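Decapping nuclease RAI1 (Scheffersomyces stipitis, PDB 5BTO) removes the NAD cap from a subset of RNAs as a metal-dependent decapping nuclease and stabilises and stimulates the exoribonuclease RAT1. Local coordinates at residues A[254-264]-A[288-298]; A[47-55]-A[235-243]. One frame throughout, in Å; residues are numbered along the deposited sequence.

Contact 1 (A[254-264]-A[288-298]); sequences YMELKTTRILE and IRKVVYGFRDD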
loop_
_atom_site.group_PDB
_atom_site.type_symbol
_atom_site.label_atom_id
_atom_site.label_comp_id
_atom_site.label_asym_id
_atom_site.label_seq_id
_atom_site.Cartn_x
_atom_site.Cartn_y
_atom_site.Cartn_z
ATOM N N TYR A 254 -13.503 25.651 22.045
ATOM C CA TYR A 254 -13.423 24.403 22.801
ATOM C C TYR A 254 -11.980 24.064 23.172
ATOM O O TYR A 254 -11.039 24.546 22.551
ATOM C CB TYR A 254 -13.973 23.240 21.973
ATOM C CG TYR A 254 -15.460 23.261 21.718
ATOM C CD1 TYR A 254 -16.338 23.886 22.597
ATOM C CD2 TYR A 254 -15.991 22.621 20.605
ATOM C CE1 TYR A 254 -17.707 23.882 22.353
ATOM C CE2 TYR A 254 -17.354 22.611 20.357
ATOM C CZ TYR A 254 -18.207 23.242 21.235
ATOM O OH TYR A 254 -19.558 23.231 20.995
ATOM N N MET A 255 -11.816 23.227 24.185
ATOM C CA MET A 255 -10.479 22.822 24.622
ATOM C C MET A 255 -10.535 21.387 25.135
ATOM O O MET A 255 -11.544 20.954 25.693
ATOM C CB MET A 255 -9.953 23.789 25.708
ATOM C CG MET A 255 -8.464 23.619 26.042
ATOM S SD MET A 255 -7.757 25.036 26.934
ATOM C CE MET A 255 -8.864 25.053 28.334
ATOM N N GLU A 256 -9.456 20.642 24.915
ATOM C CA GLU A 256 -9.321 19.292 25.430
ATOM C C GLU A 256 -8.540 19.312 26.743
ATOM O O GLU A 256 -7.648 20.140 26.918
ATOM C CB GLU A 256 -8.568 18.448 24.401
ATOM C CG GLU A 256 -8.431 16.987 24.750
ATOM C CD GLU A 256 -9.632 16.180 24.309
ATOM O OE1 GLU A 256 -10.477 16.731 23.575
ATOM O OE2 GLU A 256 -9.727 14.996 24.692
ATOM N N LEU A 257 -8.870 18.402 27.653
ATOM C CA LEU A 257 -8.160 18.281 28.937
ATOM C C LEU A 257 -7.636 16.858 29.116
ATOM O O LEU A 257 -8.405 15.905 29.069
ATOM C CB LEU A 257 -9.105 18.605 30.093
ATOM C CG LEU A 257 -9.742 19.991 30.041
ATOM C CD1 LEU A 257 -10.749 20.169 31.165
ATOM C CD2 LEU A 257 -8.660 21.056 30.102
ATOM N N LYS A 258 -6.331 16.721 29.351
ATOM C CA LYS A 258 -5.711 15.406 29.480
ATOM C C LYS A 258 -4.755 15.392 30.656
ATOM O O LYS A 258 -4.344 16.451 31.136
ATOM C CB LYS A 258 -4.920 15.067 28.212
ATOM C CG LYS A 258 -5.694 15.135 26.924
ATOM C CD LYS A 258 -6.634 13.964 26.779
ATOM C CE LYS A 258 -7.077 13.821 25.320
ATOM N NZ LYS A 258 -8.279 12.950 25.164
ATOM N N THR A 259 -4.379 14.192 31.093
ATOM C CA THR A 259 -3.380 14.035 32.147
ATOM C C THR A 259 -2.343 12.991 31.769
ATOM O O THR A 259 -2.600 12.109 30.946
ATOM C CB THR A 259 -4.009 13.579 33.472
ATOM O OG1 THR A 259 -4.508 12.243 33.326
ATOM C CG2 THR A 259 -5.133 14.510 33.890
ATOM N N THR A 260 -1.174 13.082 32.391
ATOM C CA THR A 260 -0.129 12.099 32.182
ATOM C C THR A 260 0.863 12.218 33.336
ATOM O O THR A 260 0.811 13.182 34.099
ATOM C CB THR A 260 0.574 12.316 30.823
ATOM O OG1 THR A 260 1.352 11.158 30.476
ATOM C CG2 THR A 260 1.462 13.554 30.868
ATOM N N ARG A 261 1.752 11.239 33.477
ATOM C CA ARG A 261 2.745 11.284 34.543
ATOM C C ARG A 261 3.806 12.336 34.230
ATOM O O ARG A 261 4.122 12.576 33.064
ATOM C CB ARG A 261 3.390 9.904 34.720
ATOM C CG ARG A 261 4.412 9.822 35.844
ATOM C CD ARG A 261 4.811 8.389 36.135
ATOM N NE ARG A 261 5.831 8.328 37.179
ATOM C CZ ARG A 261 6.256 7.201 37.743
ATOM N NH1 ARG A 261 5.738 6.037 37.371
ATOM N NH2 ARG A 261 7.194 7.236 38.683
ATOM N N ILE A 262 4.341 12.973 35.270
ATOM C CA ILE A 262 5.455 13.901 35.101
ATOM C C ILE A 262 6.593 13.257 34.320
ATOM O O ILE A 262 6.786 12.042 34.380
ATOM C CB ILE A 262 6.002 14.412 36.453
ATOM C CG1 ILE A 262 6.325 13.248 37.385
ATOM C CG2 ILE A 262 4.995 15.343 37.116
ATOM C CD1 ILE A 262 6.902 13.705 38.735
ATOM N N LEU A 263 7.329 14.087 33.585
ATOM C CA LEU A 263 8.361 13.622 32.668
ATOM C C LEU A 263 9.704 13.515 33.380
ATOM O O LEU A 263 10.586 14.345 33.189
ATOM C CB LEU A 263 8.476 14.580 31.483
ATOM C CG LEU A 263 7.186 14.854 30.707
ATOM C CD1 LEU A 263 7.448 15.768 29.505
ATOM C CD2 LEU A 263 6.565 13.543 30.252
ATOM N N GLU A 264 9.867 12.472 34.183
ATOM C CA GLU A 264 11.065 12.353 35.013
ATOM C C GLU A 264 12.141 11.430 34.441
ATOM O O GLU A 264 13.176 11.201 35.075
ATOM C CB GLU A 264 10.689 11.950 36.443
ATOM C CG GLU A 264 9.674 10.823 36.551
ATOM C CD GLU A 264 9.256 10.576 37.992
ATOM O OE1 GLU A 264 9.953 11.080 38.896
ATOM O OE2 GLU A 264 8.233 9.894 38.223
ATOM N N ILE A 288 -10.420 21.127 17.209
ATOM C CA ILE A 288 -10.170 21.674 18.548
ATOM C C ILE A 288 -8.762 22.260 18.557
ATOM O O ILE A 288 -7.808 21.572 18.209
ATOM C CB ILE A 288 -10.275 20.592 19.647
ATOM C CG1 ILE A 288 -11.639 19.885 19.629
ATOM C CG2 ILE A 288 -9.945 21.176 21.037
ATOM C CD1 ILE A 288 -12.802 20.770 19.795
ATOM N N ARG A 289 -8.628 23.518 18.972
ATOM C CA ARG A 289 -7.389 24.273 18.774
ATOM C C ARG A 289 -6.503 24.352 20.016
ATOM O O ARG A 289 -5.363 24.788 19.929
ATOM C CB ARG A 289 -7.704 25.701 18.304
ATOM C CG ARG A 289 -8.487 25.745 16.991
ATOM C CD ARG A 289 -8.735 27.182 16.536
ATOM N NE ARG A 289 -9.589 27.255 15.350
ATOM C CZ ARG A 289 -9.858 28.376 14.687
ATOM N NH1 ARG A 289 -9.334 29.527 15.086
ATOM N NH2 ARG A 289 -10.650 28.344 13.620
ATOM N N LYS A 290 -7.039 23.959 21.164
ATOM C CA LYS A 290 -6.283 24.056 22.418
ATOM C C LYS A 290 -6.386 22.769 23.229
ATOM O O LYS A 290 -7.444 22.142 23.284
ATOM C CB LYS A 290 -6.788 25.227 23.273
ATOM C CG LYS A 290 -6.504 26.640 22.739
ATOM C CD LYS A 290 -6.911 27.691 23.778
ATOM C CE LYS A 290 -7.129 29.098 23.191
ATOM N NZ LYS A 290 -6.127 29.504 22.164
ATOM N N VAL A 291 -5.281 22.394 23.869
ATOM C CA VAL A 291 -5.244 21.239 24.743
ATOM C C VAL A 291 -4.488 21.597 26.015
ATOM O O VAL A 291 -3.410 22.196 25.946
ATOM C CB VAL A 291 -4.453 20.076 24.109
ATOM C CG1 VAL A 291 -4.459 18.879 25.042
ATOM C CG2 VAL A 291 -5.001 19.720 22.751
ATOM N N VAL A 292 -5.020 21.208 27.167
ATOM C CA VAL A 292 -4.252 21.346 28.411
ATOM C C VAL A 292 -3.883 19.975 28.957
ATOM O O VAL A 292 -4.749 19.121 29.137
ATOM C CB VAL A 292 -5.026 22.136 29.497
ATOM C CG1 VAL A 292 -4.372 21.935 30.862
ATOM C CG2 VAL A 292 -5.070 23.612 29.141
ATOM N N TYR A 293 -2.594 19.763 29.217
ATOM C CA TYR A 293 -2.151 18.563 29.922
ATOM C C TYR A 293 -1.826 18.874 31.374
ATOM O O TYR A 293 -1.090 19.818 31.668
ATOM C CB TYR A 293 -0.912 17.945 29.262
ATOM C CG TYR A 293 -1.239 16.806 28.338
ATOM C CD1 TYR A 293 -1.379 15.507 28.823
ATOM C CD2 TYR A 293 -1.427 17.032 26.982
ATOM C CE1 TYR A 293 -1.685 14.459 27.963
ATOM C CE2 TYR A 293 -1.745 15.999 26.122
ATOM C CZ TYR A 293 -1.874 14.720 26.618
ATOM O OH TYR A 293 -2.179 13.691 25.756
ATOM N N GLY A 294 -2.376 18.073 32.276
ATOM C CA GLY A 294 -1.967 18.106 33.676
ATOM C C GLY A 294 -0.978 16.983 33.933
ATOM O O GLY A 294 -1.206 15.842 33.529
ATOM N N PHE A 295 0.132 17.317 34.584
ATOM C CA PHE A 295 1.201 16.361 34.846
ATOM C C PHE A 295 1.211 15.997 36.324
ATOM O O PHE A 295 1.276 16.876 37.181
ATOM C CB PHE A 295 2.553 16.957 34.439
ATOM C CG PHE A 295 2.688 17.218 32.961
ATOM C CD1 PHE A 295 2.237 18.408 32.404
ATOM C CD2 PHE A 295 3.258 16.261 32.122
ATOM C CE1 PHE A 295 2.353 18.642 31.030
ATOM C CE2 PHE A 295 3.378 16.487 30.756
ATOM C CZ PHE A 295 2.930 17.680 30.211
ATOM N N ARG A 296 1.147 14.705 36.628
ATOM C CA ARG A 296 1.003 14.275 38.018
ATOM C C ARG A 296 2.090 13.295 38.425
ATOM O O ARG A 296 2.646 12.601 37.580
ATOM C CB ARG A 296 -0.386 13.670 38.250
ATOM C CG ARG A 296 -0.771 12.598 37.237
ATOM C CD ARG A 296 -0.799 11.227 37.891
ATOM N NE ARG A 296 -0.741 10.144 36.917
ATOM C CZ ARG A 296 0.016 9.059 37.055
ATOM N NH1 ARG A 296 0.787 8.917 38.126
ATOM N NH2 ARG A 296 0.012 8.121 36.116
ATOM N N ASP A 297 2.388 13.243 39.722
ATOM C CA ASP A 297 3.427 12.343 40.212
ATOM C C ASP A 297 2.865 10.984 40.647
ATOM O O ASP A 297 1.689 10.694 40.429
ATOM C CB ASP A 297 4.280 12.999 41.314
ATOM C CG ASP A 297 3.493 13.319 42.583
ATOM O OD1 ASP A 297 2.405 12.749 42.799
ATOM O OD2 ASP A 297 3.994 14.137 43.392
ATOM N N ASP A 298 3.719 10.148 41.233
ATOM C CA ASP A 298 3.314 8.826 41.720
ATOM C C ASP A 298 2.184 8.866 42.738
ATOM O O ASP A 298 1.377 7.939 42.819
ATOM C CB ASP A 298 4.503 8.106 42.357
ATOM C CG ASP A 298 5.355 7.387 41.346
ATOM O OD1 ASP A 298 4.884 6.369 40.795
ATOM O OD2 ASP A 298 6.496 7.836 41.113
HETATM O O HOH W 1 -10.693 25.075 19.977
HETATM O O HOH W 2 -2.900 10.468 35.343
#
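Arg261 and Arg296 are paired across the C-terminal ends of strands 254-261 and 290-296, the parallel pair of a beta-alpha-beta unit with helix 266-286 between them; their side chains diverge. The residues on either side of Arg261 bond to Arg296: Arg296 N donates to Thr260 O, and Ile262 N to Arg296 O (2.9 Å). Arg261 is extended, CG anti to the backbone N (chi1 -178°), which carries its guanidinium out to Asp298. Arg261 NH2 makes a 2.6 Å salt bridge to Asp298 OD2. The carboxylate lies over one guanidinium face, the planes 79° apart. Glu264 comes from the side: its OE2 accepts from Arg261 NE and NH2. Arg296 bends at chi2, turning one guanidinium face to Arg261 CB. Arg296 NH1 donates to Asp297 O at 3.0 Å, and its NE reaches a water shared with Thr259 OG1. Nearer the active site, Lys258 CB sits over the Tyr293 ring, a CH-pi contact 3.5 Å from the centroid. NZ of Lys258, which binds substrate, forms a salt bridge to OE2 of the metal ligand Glu256 (2.6 Å) and bonds Gln282. Glu264 OE2 and Asp298 OD2 are 4.0 Å apart, a repulsion that the shared Arg261 probably offsets.

Contact 2 (A[47-55]-A[235-243]); sequences VKDENVSYY and EVDCVWDYI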
loop_
_atom_site.group_PDB
_atom_site.type_symbol
_atom_site.label_atom_id
_atom_site.label_comp_id
_atom_site.label_asym_id
_atom_site.label_seq_id
_atom_site.Cartn_x
_atom_site.Cartn_y
_atom_site.Cartn_z
ATOM N N VAL A 47 -28.744 21.707 25.746
ATOM C CA VAL A 47 -27.401 21.151 25.697
ATOM C C VAL A 47 -26.357 22.230 25.957
ATOM O O VAL A 47 -25.438 22.040 26.754
ATOM C CB VAL A 47 -27.112 20.455 24.350
ATOM C CG1 VAL A 47 -25.634 20.143 24.221
ATOM C CG2 VAL A 47 -27.931 19.178 24.237
ATOM N N LYS A 48 -26.503 23.361 25.279
ATOM C CA LYS A 48 -25.552 24.460 25.402
ATOM C C LYS A 48 -25.611 25.146 26.770
ATOM O O LYS A 48 -24.580 25.553 27.302
ATOM C CB LYS A 48 -25.778 25.484 24.287
ATOM C CG LYS A 48 -25.546 24.936 22.886
ATOM C CD LYS A 48 -24.078 24.930 22.532
ATOM C CE LYS A 48 -23.817 24.160 21.240
ATOM N NZ LYS A 48 -22.444 24.412 20.747
ATOM N N ASP A 49 -26.809 25.259 27.337
ATOM C CA ASP A 49 -26.992 25.977 28.605
ATOM C C ASP A 49 -26.675 25.145 29.847
ATOM O O ASP A 49 -26.342 25.700 30.902
ATOM C CB ASP A 49 -28.424 26.507 28.732
ATOM C CG ASP A 49 -28.706 27.675 27.811
ATOM O OD1 ASP A 49 -27.761 28.170 27.161
ATOM O OD2 ASP A 49 -29.881 28.109 27.754
ATOM N N GLU A 50 -26.789 23.826 29.738
ATOM C CA GLU A 50 -26.778 22.980 30.928
ATOM C C GLU A 50 -25.757 21.856 30.904
ATOM O O GLU A 50 -25.475 21.250 31.940
ATOM C CB GLU A 50 -28.163 22.374 31.160
ATOM C CG GLU A 50 -29.270 23.393 31.382
ATOM C CD GLU A 50 -30.597 22.733 31.710
ATOM O OE1 GLU A 50 -30.637 21.482 31.779
ATOM O OE2 GLU A 50 -31.598 23.459 31.896
ATOM N N ASN A 51 -25.212 21.561 29.729
ATOM C CA ASN A 51 -24.370 20.377 29.591
ATOM C C ASN A 51 -22.944 20.653 29.116
ATOM O O ASN A 51 -22.262 19.740 28.641
ATOM C CB ASN A 51 -25.048 19.349 28.673
ATOM C CG ASN A 51 -26.355 18.832 29.247
ATOM O OD1 ASN A 51 -27.428 19.394 29.002
ATOM N ND2 ASN A 51 -26.271 17.771 30.038
ATOM N N VAL A 52 -22.502 21.900 29.262
ATOM C CA VAL A 52 -21.181 22.345 28.825
ATOM C C VAL A 52 -20.367 22.813 30.029
ATOM O O VAL A 52 -20.863 23.598 30.837
ATOM C CB VAL A 52 -21.314 23.558 27.864
ATOM C CG1 VAL A 52 -19.963 24.189 27.587
ATOM C CG2 VAL A 52 -22.008 23.156 26.563
ATOM N N SER A 53 -19.128 22.342 30.147
ATOM C CA SER A 53 -18.212 22.799 31.202
ATOM C C SER A 53 -17.304 23.937 30.728
ATOM O O SER A 53 -17.039 24.075 29.528
ATOM C CB SER A 53 -17.332 21.639 31.699
ATOM O OG SER A 53 -18.118 20.582 32.225
ATOM N N TYR A 54 -16.817 24.736 31.677
ATOM C CA TYR A 54 -15.946 25.882 31.387
ATOM C C TYR A 54 -14.630 25.800 32.153
ATOM O O TYR A 54 -14.625 25.642 33.374
ATOM C CB TYR A 54 -16.660 27.203 31.726
ATOM C CG TYR A 54 -17.874 27.451 30.867
ATOM C CD1 TYR A 54 -19.073 26.809 31.133
ATOM C CD2 TYR A 54 -17.810 28.298 29.770
ATOM C CE1 TYR A 54 -20.188 27.018 30.338
ATOM C CE2 TYR A 54 -18.917 28.517 28.968
ATOM C CZ TYR A 54 -20.104 27.870 29.258
ATOM O OH TYR A 54 -21.212 28.080 28.470
ATOM N N TYR A 55 -13.514 25.933 31.443
ATOM C CA TYR A 55 -12.197 25.818 32.068
ATOM C C TYR A 55 -12.015 26.816 33.201
ATOM O O TYR A 55 -12.374 27.981 33.075
ATOM C CB TYR A 55 -11.098 26.067 31.044
ATOM C CG TYR A 55 -9.722 25.704 31.541
ATOM C CD1 TYR A 55 -9.404 24.388 31.849
ATOM C CD2 TYR A 55 -8.733 26.668 31.674
ATOM C CE1 TYR A 55 -8.144 24.046 32.297
ATOM C CE2 TYR A 55 -7.464 26.335 32.122
ATOM C CZ TYR A 55 -7.174 25.027 32.432
ATOM O OH TYR A 55 -5.912 24.696 32.868
ATOM N N GLU A 235 -16.713 13.787 21.623
ATOM C CA GLU A 235 -16.793 14.409 22.947
ATOM C C GLU A 235 -15.833 15.583 23.063
ATOM O O GLU A 235 -14.692 15.526 22.592
ATOM C CB GLU A 235 -16.513 13.406 24.073
ATOM C CG GLU A 235 -16.765 14.020 25.463
ATOM C CD GLU A 235 -16.526 13.072 26.618
ATOM O OE1 GLU A 235 -16.169 11.904 26.366
ATOM O OE2 GLU A 235 -16.691 13.503 27.788
ATOM N N VAL A 236 -16.311 16.641 23.714
ATOM C CA VAL A 236 -15.538 17.853 23.940
ATOM C C VAL A 236 -15.504 18.100 25.438
ATOM O O VAL A 236 -16.535 18.004 26.116
ATOM C CB VAL A 236 -16.188 19.049 23.204
ATOM C CG1 VAL A 236 -15.688 20.391 23.764
ATOM C CG2 VAL A 236 -15.954 18.935 21.684
ATOM N N ASP A 237 -14.320 18.400 25.966
ATOM C CA ASP A 237 -14.153 18.450 27.414
ATOM C C ASP A 237 -14.675 19.744 28.038
ATOM O O ASP A 237 -15.346 19.704 29.066
ATOM C CB ASP A 237 -12.694 18.220 27.814
ATOM C CG ASP A 237 -12.210 16.828 27.445
ATOM O OD1 ASP A 237 -13.051 15.906 27.446
ATOM O OD2 ASP A 237 -11.005 16.657 27.153
ATOM N N CYS A 238 -14.381 20.879 27.416
ATOM C CA CYS A 238 -14.813 22.156 27.976
ATOM C C CYS A 238 -14.707 23.299 26.978
ATOM O O CYS A 238 -14.173 23.149 25.879
ATOM C CB CYS A 238 -14.001 22.486 29.244
ATOM S SG CYS A 238 -12.311 23.004 28.951
ATOM N N VAL A 239 -15.243 24.448 27.379
ATOM C CA VAL A 239 -15.070 25.699 26.665
ATOM C C VAL A 239 -13.989 26.487 27.398
ATOM O O VAL A 239 -13.993 26.529 28.628
ATOM C CB VAL A 239 -16.395 26.495 26.685
ATOM C CG1 VAL A 239 -16.199 27.912 26.196
ATOM C CG2 VAL A 239 -17.426 25.769 25.823
ATOM N N TRP A 240 -13.052 27.086 26.667
ATOM C CA TRP A 240 -12.005 27.858 27.344
ATOM C C TRP A 240 -12.392 29.300 27.630
ATOM O O TRP A 240 -11.910 29.890 28.590
ATOM C CB TRP A 240 -10.649 27.776 26.633
ATOM C CG TRP A 240 -10.580 28.379 25.278
ATOM C CD1 TRP A 240 -10.892 27.774 24.085
ATOM C CD2 TRP A 240 -10.121 29.693 24.954
ATOM N NE1 TRP A 240 -10.672 28.649 23.043
ATOM C CE2 TRP A 240 -10.205 29.834 23.551
ATOM C CE3 TRP A 240 -9.663 30.773 25.715
ATOM C CZ2 TRP A 240 -9.837 31.009 22.895
ATOM C CZ3 TRP A 240 -9.303 31.936 25.065
ATOM C CH2 TRP A 240 -9.393 32.046 23.668
ATOM N N ASP A 241 -13.267 29.873 26.817
ATOM C CA ASP A 241 -13.707 31.235 27.105
ATOM C C ASP A 241 -15.225 31.386 27.164
ATOM O O ASP A 241 -15.790 31.578 28.247
ATOM C CB ASP A 241 -13.027 32.265 26.184
ATOM C CG ASP A 241 -13.232 31.988 24.698
ATOM O OD1 ASP A 241 -13.814 30.947 24.333
ATOM O OD2 ASP A 241 -12.786 32.828 23.885
ATOM N N TYR A 242 -15.885 31.292 26.015
ATOM C CA TYR A 242 -17.329 31.463 25.955
ATOM C C TYR A 242 -17.879 30.795 24.702
ATOM O O TYR A 242 -17.133 30.517 23.763
ATOM C CB TYR A 242 -17.687 32.955 25.955
ATOM C CG TYR A 242 -17.183 33.692 24.735
ATOM C CD1 TYR A 242 -15.890 34.199 24.688
ATOM C CD2 TYR A 242 -17.999 33.872 23.627
ATOM C CE1 TYR A 242 -15.422 34.857 23.564
ATOM C CE2 TYR A 242 -17.544 34.534 22.507
ATOM C CZ TYR A 242 -16.255 35.020 22.480
ATOM O OH TYR A 242 -15.806 35.679 21.358
ATOM N N ILE A 243 -19.182 30.530 24.694
ATOM C CA ILE A 243 -19.840 29.998 23.502
ATOM C C ILE A 243 -20.327 31.138 22.602
ATOM O O ILE A 243 -21.035 32.031 23.064
ATOM C CB ILE A 243 -21.042 29.104 23.858
ATOM C CG1 ILE A 243 -20.578 27.834 24.569
ATOM C CG2 ILE A 243 -21.816 28.729 22.594
ATOM C CD1 ILE A 243 -19.840 26.893 23.675
HETATM O O HOH W 3 -20.699 31.121 27.093
HETATM O O HOH W 4 -12.662 29.825 31.173
#
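Val239 is gripped by the backbone on both sides of Tyr54. Val239 N donates to Ser53 O at 2.8 Å, and Val239 O accepts from Tyr55 N at 2.9 Å. The second bond is nearly straight (171° at the hydrogen). This uses both backbone polar atoms of a buried valine. Tyr54 itself is bonded through its backbone to Leu191.

A water ties the next pair of carbonyls: it donates to Tyr55 O and to Trp240 O, each at 2.7 Å. A second water accepts from Ile243 N at 2.9 Å. Its bond to Tyr54 OH is long and weak.

CG of Tyr54 is anti to the carbonyl carbon (chi1 -64°), and the ring lies alongside Val239 with Tyr54 CD2 3.8 Å from Val239 CB. Asp241 O sits at the ring edge, and the hydroxyl end crosses Ile243 near CG1. An alanine here is likely to leave the Tyr54 flank of Val239 without its cover and the Ile243 water without its weak second partner. On the other branch, Val239 CG2 packs tightly against Val52 CG1 (3.5 Å). Tyr55 lays its CB on Cys238 SG, which meets the ring obliquely.

Beyond the two segments, Lys48 NZ forms a salt bridge with Glu28, Trp240 NE1 donates to Ser252 O, and Asp241 OD1 bonds His253. Asp237 points away from 47-55: its OD2 accepts from the backbone N of Leu257, and it binds the divalent metal together with Glu186, Glu256 and Leu257.

Glu235 binds substrate. An aspartate followed later in the chain by Glu256-Leu257-Lys258 matches the PD-(D/E)XK nuclease signature. The bridge at Val239 lies two residues after the aspartate of that motif.

Overall arrangement
From the N terminus, helix 44-50 leads into strand 54-55. Contact 2 closes the long loop of 179 residues that runs from there to 235-243. After a break at 244-248, which is not modelled, the chain enters strand 254-261. Contact 1 closes a much shorter loop of 23 residues, filled almost entirely by helix 266-286, and so completes a beta-alpha-beta crossover. The two loops follow in series and neither nest nor cross. They meet in one four-stranded sheet, where strand 238-239 runs antiparallel to 254-261 and Met255 N bonds to Cys238 O. Contact 1 forms the middle of that sheet. Contact 2 joins 238-239, one of its two edge strands, to segment 47-55, beside the metal site.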